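Local coordinates for protein elongation factor 1-beta (Pyrococcus horikoshii OT-3, PDB 7CSL) that probably promotes the exchange of GDP for GTP on elongation factor 1-alpha, regenerating the active factor for aminoacyl-tRNA delivery during translation, at residues C[64-67]-C[68-71]. Numbering follows the deposited sequence.
Sequences GYSF and DEVA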
loop_
_atom_site.group_PDB
_atom_site.type_symbol
_atom_site.label_atom_id
_atom_site.label_comp_id
_atom_site.label_asym_id
_atom_site.label_seq_id
_atom_site.Cartn_x
_atom_site.Cartn_y
_atom_site.Cartn_z
ATOM N N GLY C 64 -6.624 1.867 -18.348
ATOM C CA GLY C 64 -7.410 3.045 -18.680
ATOM C C GLY C 64 -7.906 3.818 -17.459
ATOM O O GLY C 64 -8.233 4.987 -17.576
ATOM N N TYR C 65 -7.971 3.174 -16.297
ATOM C CA TYR C 65 -8.334 3.870 -15.053
ATOM C C TYR C 65 -7.105 4.094 -14.173
ATOM O O TYR C 65 -6.240 3.224 -14.024
ATOM C CB TYR C 65 -9.392 3.117 -14.279
ATOM C CG TYR C 65 -10.776 3.098 -14.901
ATOM C CD1 TYR C 65 -11.040 2.359 -16.082
ATOM C CD2 TYR C 65 -11.839 3.748 -14.285
ATOM C CE1 TYR C 65 -12.322 2.286 -16.608
ATOM C CE2 TYR C 65 -13.122 3.704 -14.832
ATOM C CZ TYR C 65 -13.362 2.971 -15.989
ATOM O OH TYR C 65 -14.635 2.950 -16.512
ATOM N N SER C 66 -7.051 5.290 -13.628
ATOM C CA SER C 66 -5.941 5.742 -12.846
ATOM C C SER C 66 -6.461 6.804 -11.898
ATOM O O SER C 66 -6.991 7.840 -12.322
ATOM C CB SER C 66 -4.867 6.310 -13.763
ATOM O OG SER C 66 -3.945 7.073 -13.050
ATOM N N PHE C 67 -6.332 6.556 -10.604
ATOM C CA PHE C 67 -6.582 7.620 -9.622
ATOM C C PHE C 67 -5.454 8.668 -9.671
ATOM O O PHE C 67 -5.691 9.812 -9.343
ATOM C CB PHE C 67 -6.786 7.034 -8.209
ATOM C CG PHE C 67 -7.918 6.074 -8.141
ATOM C CD1 PHE C 67 -9.228 6.501 -8.399
ATOM C CD2 PHE C 67 -7.691 4.732 -7.922
ATOM C CE1 PHE C 67 -10.275 5.611 -8.384
ATOM C CE2 PHE C 67 -8.740 3.844 -7.900
ATOM C CZ PHE C 67 -10.045 4.286 -8.141
ATOM N N ASP C 68 -4.268 8.308 -10.166
ATOM C CA ASP C 68 -3.185 9.271 -10.323
ATOM C C ASP C 68 -3.545 10.388 -11.308
ATOM O O ASP C 68 -3.114 11.513 -11.123
ATOM C CB ASP C 68 -1.875 8.590 -10.799
ATOM C CG ASP C 68 -1.013 8.045 -9.640
ATOM O OD1 ASP C 68 -1.500 7.900 -8.508
ATOM O OD2 ASP C 68 0.165 7.757 -9.875
ATOM N N GLU C 69 -4.330 10.075 -12.338
ATOM C CA GLU C 69 -4.724 11.072 -13.324
ATOM C C GLU C 69 -5.801 11.939 -12.722
ATOM O O GLU C 69 -5.867 13.117 -13.061
ATOM C CB GLU C 69 -5.171 10.433 -14.645
ATOM C CG GLU C 69 -4.035 9.752 -15.392
ATOM C CD GLU C 69 -4.465 9.012 -16.663
ATOM O OE1 GLU C 69 -5.640 9.140 -17.074
ATOM O OE2 GLU C 69 -3.618 8.284 -17.250
ATOM N N VAL C 70 -6.602 11.402 -11.781
ATOM C CA VAL C 70 -7.613 12.224 -11.163
ATOM C C VAL C 70 -6.877 13.218 -10.285
ATOM O O VAL C 70 -7.213 14.401 -10.310
ATOM C CB VAL C 70 -8.744 11.461 -10.458
ATOM C CG1 VAL C 70 -9.823 12.413 -9.982
ATOM C CG2 VAL C 70 -9.379 10.452 -11.379
ATOM N N ALA C 71 -5.870 12.755 -9.527
ATOM C CA ALA C 71 -5.035 13.639 -8.716
ATOM C C ALA C 71 -4.348 14.768 -9.492
ATOM O O ALA C 71 -4.227 15.861 -8.965
ATOM C CB ALA C 71 -4.014 12.857 -7.861
#
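Ser66 caps the helix that begins just after it, its hydroxyl OG accepting a hydrogen bond from Glu69 N at 3.1 Å. With OG anti to the serine's own backbone N (chi1 164°), the hydroxyl sits beside its own carbonyl carbon and faces the first-turn amides, where Asp68 N also comes within 3.2 Å of OG. Among backbone groups, Ser66 O adds only a weak bond from Glu69 N. Phe67 O accepts a nearly straight i to i+4 bond from Ala71 N (3.0 Å, 168° at the hydrogen) and a weak one from Val70 N.

Van der Waals contacts are few. The aliphatic part of Glu69 lies alongside the cap, its CG 3.9 Å from Ser66 CB, and Val70 CG2 rests against Ser66 O at 3.7 Å. The Phe67 ring packs on Val85 and Val88 of strand 80-90, while the Asp68 carboxylate forms a salt bridge through OD2 and a hydrogen bond through OD1 with the chain of another protein. Tyr36 OH is hydrogen-bonded to Ser66 N. The bond from Glu69 N to Ser66 OG is a serine N-cap at the start of helix 67-75, which packs on the four-stranded antiparallel sheet of the EF-1 guanine nucleotide exchange domain.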